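Local coordinates for protein endo-beta-mannanase (Rhizomucor miehei, PDB 4QP0) that probably hydrolyses internal beta-1,4-mannosidic linkages at random in mannans, galactomannans and glucomannans, as a secreted family 5 glycoside hydrolase with a TIM-barrel fold, at residues 35-38 with 39-43; 139-142 with 143-146; 158-161 with 162-165. One frame throughout, in Å; residues are numbered along the deposited sequence.

Interaction 1 (35-38 with 39-43); sequences SNVK and QVFSD
Val37 and Phe41, one helical turn apart, lie side by side and point the same way: CG1 of Val37 meets CE2 of the Phe41 ring at 3.9 Å, an apolar i to i+4 contact on the side of helix 34-47 that faces helix 87-98. This helix is the crossover of a beta-alpha-beta unit of the TIM barrel, joining strand 17-25 to strand 51-55. The ring also lies against the backbone of the turn before it, with CD2 of Phe41 3.2 Å from the carbonyl O of Val37, which approaches the ring obliquely. Phe41 takes a first torsion of -66°, which sets CG beside its own backbone N and swings the ring back toward Val37. The CG2 methyl of Val40 lies 3.3 Å from Asn36 O, one turn back.

The backbone beneath is regular alpha helix. Gln39 N donates to Ser35 O, and Val40 N reaches Asn36 O at 3.0 Å in a nearly straight bond, N-H...O 165°. Further out, the neighbouring helix 87-98 receives the apolar side: Val37 rests on Ile92, while Phe41 touches Ala96 and Gln95, with Ile101 of the following loop nearby. Lys38 runs as an extended chain toward the same helix and makes a weak hydrogen bond from NZ to Tyr91 OH. Near the start of the helix, Asp33 OD1 accepts a hydrogen bond from Asn36 N.

On the more exposed side, Lys38 O accepts a hydrogen bond from Ser42 N at 3.1 Å. The first torsion of Ser42, 46°, tucks OG back over the helix, placing it 3.1 Å from Lys38 O and 3.2 Å from Gln39 O; its one proton could serve either carbonyl.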
ATOM      1  N   SER A  35      23.145   3.070  -0.725  1.00 40.33           N
ATOM      2  CA  SER A  35      23.621   2.139   0.299  1.00 41.69           C
ATOM      3  C   SER A  35      22.457   1.648   1.171  1.00 42.04           C
ATOM      4  O   SER A  35      22.387   0.465   1.528  1.00 41.29           O
ATOM      5  CB  SER A  35      24.687   2.812   1.161  1.00 43.07           C
ATOM      6  OG  SER A  35      25.133   1.949   2.190  1.00 44.81           O
ATOM      7  N   ASN A  36      21.540   2.564   1.482  1.00 40.81           N
ATOM      8  CA  ASN A  36      20.387   2.255   2.325  1.00 41.26           C
ATOM      9  C   ASN A  36      19.266   1.513   1.606  1.00 41.55           C
ATOM     10  O   ASN A  36      18.547   0.727   2.226  1.00 44.27           O
ATOM     11  CB  ASN A  36      19.853   3.516   3.008  1.00 39.81           C
ATOM     12  CG  ASN A  36      20.734   3.980   4.155  1.00 39.18           C
ATOM     13  OD1 ASN A  36      21.505   3.202   4.728  1.00 38.45           O
ATOM     14  ND2 ASN A  36      20.614   5.256   4.506  1.00 37.92           N
ATOM     15  N   VAL A  37      19.128   1.753   0.304  1.00 41.01           N
ATOM     16  CA  VAL A  37      18.182   1.004  -0.523  1.00 40.13           C
ATOM     17  C   VAL A  37      18.619  -0.452  -0.567  1.00 40.08           C
ATOM     18  O   VAL A  37      17.793  -1.350  -0.425  1.00 40.62           O
ATOM     19  CB  VAL A  37      18.053   1.593  -1.950  1.00 39.38           C
ATOM     20  CG1 VAL A  37      17.230   0.683  -2.850  1.00 37.38           C
ATOM     21  CG2 VAL A  37      17.426   2.982  -1.901  1.00 38.15           C
ATOM     22  N   LYS A  38      19.921  -0.664  -0.744  1.00 40.96           N
ATOM     23  CA  LYS A  38      20.527  -1.998  -0.714  1.00 43.30           C
ATOM     24  C   LYS A  38      20.376  -2.665   0.650  1.00 43.97           C
ATOM     25  O   LYS A  38      20.106  -3.864   0.735  1.00 45.26           O
ATOM     26  CB  LYS A  38      22.013  -1.924  -1.098  1.00 43.81           C
ATOM     27  CG  LYS A  38      22.310  -2.228  -2.563  1.00 43.79           C
ATOM     28  CD  LYS A  38      23.661  -1.667  -2.996  1.00 43.16           C
ATOM     29  CE  LYS A  38      24.086  -2.235  -4.346  1.00 44.20           C
ATOM     30  NZ  LYS A  38      25.034  -1.364  -5.110  1.00 43.55           N
ATOM     31  N   GLN A  39      20.553  -1.873   1.706  1.00 45.32           N
ATOM     32  CA  GLN A  39      20.445  -2.345   3.087  1.00 43.80           C
ATOM     33  C   GLN A  39      19.053  -2.905   3.387  1.00 42.34           C
ATOM     34  O   GLN A  39      18.930  -3.995   3.948  1.00 41.24           O
ATOM     35  CB  GLN A  39      20.785  -1.207   4.055  1.00 45.86           C
ATOM     36  CG  GLN A  39      20.886  -1.601   5.521  1.00 47.90           C
ATOM     37  CD  GLN A  39      22.196  -2.288   5.860  1.00 50.55           C
ATOM     38  OE1 GLN A  39      23.070  -1.695   6.496  1.00 52.98           O
ATOM     39  NE2 GLN A  39      22.345  -3.540   5.431  1.00 48.94           N
ATOM     40  N   VAL A  40      18.016  -2.159   2.998  1.00 40.22           N
ATOM     41  CA  VAL A  40      16.632  -2.597   3.160  1.00 38.94           C
ATOM     42  C   VAL A  40      16.469  -4.023   2.637  1.00 38.36           C
ATOM     43  O   VAL A  40      15.998  -4.905   3.362  1.00 38.06           O
ATOM     44  CB  VAL A  40      15.647  -1.627   2.469  1.00 40.62           C
ATOM     45  CG1 VAL A  40      14.255  -2.234   2.330  1.00 41.49           C
ATOM     46  CG2 VAL A  40      15.570  -0.319   3.237  1.00 41.31           C
ATOM     47  N   PHE A  41      16.907  -4.255   1.401  1.00 37.31           N
ATOM     48  CA  PHE A  41      16.711  -5.549   0.753  1.00 34.95           C
ATOM     49  C   PHE A  41      17.515  -6.698   1.354  1.00 34.78           C
ATOM     50  O   PHE A  41      17.024  -7.819   1.397  1.00 35.31           O
ATOM     51  CB  PHE A  41      16.920  -5.453  -0.761  1.00 33.02           C
ATOM     52  CG  PHE A  41      15.891  -4.608  -1.453  1.00 33.57           C
ATOM     53  CD1 PHE A  41      14.531  -4.863  -1.286  1.00 33.38           C
ATOM     54  CD2 PHE A  41      16.274  -3.549  -2.266  1.00 32.66           C
ATOM     55  CE1 PHE A  41      13.580  -4.071  -1.914  1.00 32.70           C
ATOM     56  CE2 PHE A  41      15.327  -2.758  -2.902  1.00 31.22           C
ATOM     57  CZ  PHE A  41      13.982  -3.018  -2.723  1.00 31.46           C
ATOM     58  N   SER A  42      18.732  -6.439   1.821  1.00 35.57           N
ATOM     59  CA  SER A  42      19.519  -7.514   2.448  1.00 36.36           C
ATOM     60  C   SER A  42      19.028  -7.839   3.864  1.00 36.65           C
ATOM     61  O   SER A  42      19.069  -8.996   4.286  1.00 37.85           O
ATOM     62  CB  SER A  42      21.025  -7.220   2.417  1.00 36.13           C
ATOM     63  OG  SER A  42      21.292  -5.896   2.824  1.00 39.22           O
ATOM     64  N   ASP A  43      18.543  -6.822   4.584  1.00 36.43           N
ATOM     65  CA  ASP A  43      17.904  -7.032   5.886  1.00 36.75           C
ATOM     66  C   ASP A  43      16.631  -7.860   5.716  1.00 37.74           C
ATOM     67  O   ASP A  43      16.421  -8.848   6.429  1.00 39.84           O
ATOM     68  CB  ASP A  43      17.566  -5.699   6.565  1.00 36.48           C
ATOM     69  CG  ASP A  43      18.797  -4.949   7.072  1.00 35.71           C
ATOM     70  OD1 ASP A  43      19.946  -5.372   6.810  1.00 36.01           O
ATOM     71  OD2 ASP A  43      18.600  -3.913   7.745  1.00 35.93           O
TER

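Interaction 2 (139-142 with 143-146)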
ATOM      1  N   ILE A 139      -8.814  13.688 -12.362  1.00 39.80           N
ATOM      2  CA  ILE A 139      -8.728  12.263 -12.711  1.00 39.99           C
ATOM      3  C   ILE A 139      -7.821  12.018 -13.931  1.00 41.60           C
ATOM      4  O   ILE A 139      -7.089  11.023 -13.978  1.00 41.20           O
ATOM      5  CB  ILE A 139     -10.140  11.659 -12.973  1.00 39.64           C
ATOM      6  CG1 ILE A 139     -11.022  11.756 -11.717  1.00 39.52           C
ATOM      7  CG2 ILE A 139     -10.051  10.215 -13.463  1.00 39.60           C
ATOM      8  CD1 ILE A 139     -12.500  11.486 -11.951  1.00 37.27           C
ATOM      9  N   ASP A 140      -7.873  12.923 -14.911  1.00 43.58           N
ATOM     10  CA  ASP A 140      -7.060  12.801 -16.128  1.00 43.96           C
ATOM     11  C   ASP A 140      -5.568  13.014 -15.869  1.00 42.42           C
ATOM     12  O   ASP A 140      -4.720  12.464 -16.587  1.00 41.01           O
ATOM     13  CB  ASP A 140      -7.562  13.748 -17.215  1.00 45.51           C
ATOM     14  CG  ASP A 140      -8.821  13.240 -17.885  1.00 47.92           C
ATOM     15  OD1 ASP A 140      -9.095  12.022 -17.797  1.00 49.58           O
ATOM     16  OD2 ASP A 140      -9.534  14.055 -18.506  1.00 47.96           O
ATOM     17  N   SER A 141      -5.269  13.800 -14.837  1.00 39.86           N
ATOM     18  CA  SER A 141      -3.903  14.027 -14.389  1.00 38.97           C
ATOM     19  C   SER A 141      -3.376  12.815 -13.621  1.00 39.54           C
ATOM     20  O   SER A 141      -2.192  12.475 -13.722  1.00 39.36           O
ATOM     21  CB  SER A 141      -3.832  15.282 -13.523  1.00 38.36           C
ATOM     22  OG  SER A 141      -2.495  15.627 -13.222  1.00 37.73           O
ATOM     23  N   PHE A 142      -4.250  12.165 -12.851  1.00 38.35           N
ATOM     24  CA  PHE A 142      -3.881  10.927 -12.174  1.00 38.46           C
ATOM     25  C   PHE A 142      -3.660   9.837 -13.216  1.00 39.04           C
ATOM     26  O   PHE A 142      -2.688   9.082 -13.133  1.00 38.58           O
ATOM     27  CB  PHE A 142      -4.927  10.516 -11.123  1.00 38.08           C
ATOM     28  CG  PHE A 142      -4.488   9.376 -10.221  1.00 37.81           C
ATOM     29  CD1 PHE A 142      -3.130   9.140  -9.949  1.00 37.14           C
ATOM     30  CD2 PHE A 142      -5.438   8.544  -9.618  1.00 36.88           C
ATOM     31  CE1 PHE A 142      -2.738   8.091  -9.123  1.00 37.05           C
ATOM     32  CE2 PHE A 142      -5.045   7.497  -8.785  1.00 36.17           C
ATOM     33  CZ  PHE A 142      -3.697   7.271  -8.539  1.00 36.30           C
ATOM     34  N   LYS A 143      -4.544   9.785 -14.210  1.00 38.87           N
ATOM     35  CA  LYS A 143      -4.425   8.814 -15.293  1.00 39.94           C
ATOM     36  C   LYS A 143      -3.111   8.957 -16.064  1.00 40.94           C
ATOM     37  O   LYS A 143      -2.337   7.994 -16.165  1.00 42.78           O
ATOM     38  CB  LYS A 143      -5.613   8.910 -16.242  1.00 40.55           C
ATOM     39  CG  LYS A 143      -6.859   8.205 -15.742  1.00 40.51           C
ATOM     40  CD  LYS A 143      -8.017   8.437 -16.700  1.00 40.81           C
ATOM     41  CE  LYS A 143      -9.249   7.660 -16.256  1.00 41.10           C
ATOM     42  NZ  LYS A 143     -10.401   7.899 -17.168  1.00 38.47           N
ATOM     43  N   GLU A 144      -2.845  10.152 -16.583  1.00 40.35           N
ATOM     44  CA  GLU A 144      -1.608  10.388 -17.330  1.00 41.15           C
ATOM     45  C   GLU A 144      -0.355  10.025 -16.516  1.00 38.83           C
ATOM     46  O   GLU A 144       0.635   9.563 -17.081  1.00 38.59           O
ATOM     47  CB  GLU A 144      -1.543  11.815 -17.903  1.00 44.47           C
ATOM     48  CG  GLU A 144      -1.364  12.939 -16.886  1.00 48.64           C
ATOM     49  CD  GLU A 144      -1.295  14.334 -17.509  1.00 51.79           C
ATOM     50  OE1 GLU A 144      -1.281  15.332 -16.743  1.00 53.49           O
ATOM     51  OE2 GLU A 144      -1.251  14.439 -18.759  1.00 51.83           O
ATOM     52  N   TYR A 145      -0.416  10.204 -15.195  1.00 36.52           N
ATOM     53  CA  TYR A 145       0.678   9.800 -14.308  1.00 33.88           C
ATOM     54  C   TYR A 145       0.802   8.282 -14.269  1.00 34.00           C
ATOM     55  O   TYR A 145       1.907   7.740 -14.415  1.00 33.16           O
ATOM     56  CB  TYR A 145       0.490  10.360 -12.896  1.00 32.62           C
ATOM     57  CG  TYR A 145       1.577   9.950 -11.918  1.00 33.40           C
ATOM     58  CD1 TYR A 145       2.861  10.490 -12.007  1.00 34.12           C
ATOM     59  CD2 TYR A 145       1.325   9.021 -10.906  1.00 32.86           C
ATOM     60  CE1 TYR A 145       3.860  10.131 -11.115  1.00 34.24           C
ATOM     61  CE2 TYR A 145       2.325   8.644 -10.009  1.00 34.10           C
ATOM     62  CZ  TYR A 145       3.590   9.202 -10.114  1.00 34.34           C
ATOM     63  OH  TYR A 145       4.592   8.845  -9.236  1.00 32.70           O
ATOM     64  N   ILE A 146      -0.336   7.607 -14.084  1.00 33.12           N
ATOM     65  CA  ILE A 146      -0.398   6.146 -14.065  1.00 32.80           C
ATOM     66  C   ILE A 146       0.173   5.583 -15.363  1.00 33.50           C
ATOM     67  O   ILE A 146       1.051   4.721 -15.330  1.00 36.15           O
ATOM     68  CB  ILE A 146      -1.836   5.642 -13.799  1.00 31.76           C
ATOM     69  CG1 ILE A 146      -2.168   5.790 -12.317  1.00 31.95           C
ATOM     70  CG2 ILE A 146      -2.030   4.196 -14.245  1.00 30.13           C
ATOM     71  CD1 ILE A 146      -3.646   5.684 -12.005  1.00 33.40           C
TER
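Ile139 O accepts the backbone N of Lys143 at 2.8 Å, the shortest of four successive i to i+4 hydrogen bonds along helix 136-151. At the far end of this run Ile146 N binds Phe142 O at 2.9 Å. Between them, Glu144 N donates to Asp140 O and Tyr145 N to Ser141 O.

The main side-chain contact is a CH-pi interaction. CD1 of Ile146 sits over the centre of one face of the Phe142 ring, 3.8 Å from the centroid and only 8° off the ring normal. Phe142 holds CG anti to its backbone N (chi1 -170°), which directs the ring outward from the helix and slightly forward, where the methyl of Ile146 can lie over one face. Phe132 meets this ring with its plane inclined, and Trp198 and Tyr120 of the flanking helices also touch it.

Lys143 lies back along the preceding turn as an extended chain. Its CE packs alongside CG2 of Ile139 at 3.9 Å, and its CD passes OD1 of Asp140. The lysine NZ remains 4.4 Å from that oxygen, beyond a salt bridge, so any attraction is probably weak; NZ also has a long, weak ion pair with Glu201 of helix 192-209. Glu144 runs back as well: chi1 of 70° places CG between its backbone N and carbonyl carbon, 3.3 Å from Ser141 O, and OE1 makes a long, weak ion pair with Lys75 NZ.

The Tyr145 ring leads away from residues 139-142 to Phe66 and Ile78, and its OH is hydrogen-bonded to Leu56 O. This is packing characteristic of an amphipathic outer helix of a TIM barrel, its apolar residues buried against neighbouring elements, Asp140 exposed and Lys143 and Glu144 partly so.

Interaction 3 (158-161 with 162-165); sequences GVKY and KDDP
From Val159 to Lys160 the backbone is extended, then at Tyr161 it tightens into a short 3-10 turn in which Asp163 N bonds to Lys160 O and Asp164 N to Tyr161 O, two successive i to i+3 hydrogen bonds. The second is the straighter, 2.9 Å with an N-H...O angle of 161°; in both the donor lies well above the carbonyl plane, consistent with the tight winding.

CG1 of Val159 lies 3.9 Å from CA of Asp164, bringing the residue before the turn against its last residue. The Asp164 side chain returns over the turn, its CB 3.3 Å from Tyr161 O and its OD2 4.0 Å from Val159 CB. Its other oxygen, OD1, is hydrogen-bonded to Thr166 OG1, which helps to orient the carboxylate, from the residue just before strand 167-171.

Lys160, Lys162 and Asp163 share the outer side. The two lysines run side by side as extended chains, with CD of Lys160 4.1 Å from CE of Lys162. Lys162 has CG between its backbone N and carbonyl carbon (chi1 63°), a rotation that lays the chain alongside Lys160. The like-charged NZ atoms of Lys160 and Lys162 stay 4.7 Å apart, that of Lys162 held by Asn151 OD1. Asp163 points the same way as Lys160, OD2 lying 3.8 Å from CB of that lysine.

Tyr161 goes inward, packing on Ile89 and Ile93 of helix 87-98 and on Ile167 and Trp170, with OH bonded to Asp90 OD1. A 3-10 turn with one buried aromatic thus forms part of the connection from helix 136-151 into strand 167-171, an alpha-to-beta loop of the TIM barrel.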
ATOM      1  N   GLY A 158      16.161  -1.898 -18.734  1.00 32.71           N
ATOM      2  CA  GLY A 158      15.496  -1.935 -20.037  1.00 33.56           C
ATOM      3  C   GLY A 158      14.084  -2.500 -20.050  1.00 33.55           C
ATOM      4  O   GLY A 158      13.435  -2.538 -21.100  1.00 32.85           O
ATOM      5  N   VAL A 159      13.615  -2.935 -18.881  1.00 34.68           N
ATOM      6  CA  VAL A 159      12.291  -3.535 -18.716  1.00 34.68           C
ATOM      7  C   VAL A 159      11.251  -2.467 -18.367  1.00 35.09           C
ATOM      8  O   VAL A 159      11.438  -1.691 -17.423  1.00 33.76           O
ATOM      9  CB  VAL A 159      12.296  -4.624 -17.609  1.00 35.94           C
ATOM     10  CG1 VAL A 159      10.996  -5.414 -17.635  1.00 36.71           C
ATOM     11  CG2 VAL A 159      13.487  -5.573 -17.765  1.00 34.47           C
ATOM     12  N   LYS A 160      10.161  -2.426 -19.135  1.00 35.37           N
ATOM     13  CA  LYS A 160       9.043  -1.533 -18.832  1.00 35.15           C
ATOM     14  C   LYS A 160       8.437  -1.971 -17.503  1.00 35.34           C
ATOM     15  O   LYS A 160       8.427  -3.166 -17.197  1.00 35.02           O
ATOM     16  CB  LYS A 160       7.979  -1.569 -19.931  1.00 35.91           C
ATOM     17  CG  LYS A 160       8.456  -1.086 -21.294  1.00 37.64           C
ATOM     18  CD  LYS A 160       7.293  -0.790 -22.230  1.00 37.28           C
ATOM     19  CE  LYS A 160       7.786  -0.564 -23.651  1.00 38.09           C
ATOM     20  NZ  LYS A 160       6.678  -0.203 -24.579  1.00 37.54           N
ATOM     21  N   TYR A 161       7.949  -1.008 -16.717  1.00 33.96           N
ATOM     22  CA  TYR A 161       7.343  -1.294 -15.411  1.00 32.60           C
ATOM     23  C   TYR A 161       6.228  -2.318 -15.541  1.00 32.92           C
ATOM     24  O   TYR A 161       6.245  -3.346 -14.853  1.00 33.74           O
ATOM     25  CB  TYR A 161       6.817  -0.017 -14.759  1.00 31.78           C
ATOM     26  CG  TYR A 161       7.881   0.859 -14.141  1.00 31.88           C
ATOM     27  CD1 TYR A 161       9.228   0.743 -14.516  1.00 31.58           C
ATOM     28  CD2 TYR A 161       7.545   1.818 -13.195  1.00 31.79           C
ATOM     29  CE1 TYR A 161      10.205   1.546 -13.951  1.00 31.68           C
ATOM     30  CE2 TYR A 161       8.517   2.637 -12.632  1.00 33.10           C
ATOM     31  CZ  TYR A 161       9.842   2.494 -13.010  1.00 32.64           C
ATOM     32  OH  TYR A 161      10.801   3.303 -12.440  1.00 33.43           O
ATOM     33  N   LYS A 162       5.291  -2.055 -16.452  1.00 30.80           N
ATOM     34  CA  LYS A 162       4.174  -2.958 -16.698  1.00 30.82           C
ATOM     35  C   LYS A 162       4.585  -4.390 -17.092  1.00 30.40           C
ATOM     36  O   LYS A 162       3.788  -5.320 -16.976  1.00 29.17           O
ATOM     37  CB  LYS A 162       3.230  -2.367 -17.742  1.00 29.76           C
ATOM     38  CG  LYS A 162       3.839  -2.169 -19.114  1.00 29.94           C
ATOM     39  CD  LYS A 162       2.884  -1.391 -20.004  1.00 28.70           C
ATOM     40  CE  LYS A 162       3.355  -1.397 -21.450  1.00 30.04           C
ATOM     41  NZ  LYS A 162       2.523  -0.527 -22.338  1.00 31.48           N
ATOM     42  N   ASP A 163       5.815  -4.561 -17.567  1.00 30.39           N
ATOM     43  CA  ASP A 163       6.287  -5.884 -17.966  1.00 31.12           C
ATOM     44  C   ASP A 163       7.256  -6.475 -16.939  1.00 31.00           C
ATOM     45  O   ASP A 163       7.808  -7.550 -17.159  1.00 31.41           O
ATOM     46  CB  ASP A 163       6.932  -5.839 -19.352  1.00 31.48           C
ATOM     47  CG  ASP A 163       5.954  -5.411 -20.443  1.00 32.96           C
ATOM     48  OD1 ASP A 163       4.770  -5.817 -20.406  1.00 31.96           O
ATOM     49  OD2 ASP A 163       6.381  -4.669 -21.351  1.00 34.30           O
ATOM     50  N   ASP A 164       7.433  -5.785 -15.814  1.00 29.69           N
ATOM     51  CA  ASP A 164       8.419  -6.194 -14.818  1.00 32.18           C
ATOM     52  C   ASP A 164       7.890  -7.145 -13.726  1.00 30.61           C
ATOM     53  O   ASP A 164       7.175  -6.714 -12.829  1.00 29.79           O
ATOM     54  CB  ASP A 164       9.080  -4.967 -14.182  1.00 32.21           C
ATOM     55  CG  ASP A 164      10.489  -5.255 -13.712  1.00 33.42           C
ATOM     56  OD1 ASP A 164      10.757  -6.404 -13.300  1.00 34.36           O
ATOM     57  OD2 ASP A 164      11.337  -4.338 -13.767  1.00 34.40           O
ATOM     58  N   PRO A 165       8.270  -8.434 -13.790  1.00 31.76           N
ATOM     59  CA  PRO A 165       7.936  -9.480 -12.798  1.00 32.53           C
ATOM     60  C   PRO A 165       8.378  -9.174 -11.371  1.00 32.02           C
ATOM     61  O   PRO A 165       7.873  -9.794 -10.427  1.00 33.42           O
ATOM     62  CB  PRO A 165       8.710 -10.699 -13.301  1.00 32.73           C
ATOM     63  CG  PRO A 165       9.821 -10.123 -14.118  1.00 32.68           C
ATOM     64  CD  PRO A 165       9.174  -8.963 -14.825  1.00 32.86           C
TER

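From the N terminus, interaction 1 comes first, within helix 34-47 between strands 17-25 and 51-55. Interaction 2 follows about a hundred residues later in helix 136-151, and interaction 3 in the loop that leads from that helix to strand 167-171. The three occur in series, neither nested nor crossing, and each closes only turns of its own stretch. None touches another: interactions 2 and 3 approach to about 7 Å between nearest atoms, interactions 1 and 3 to about 11 Å. Helix 87-98 links interactions 1 and 3, since Phe41 and Tyr161 both pack on it, while interaction 2 faces helices 116-124 and 192-209.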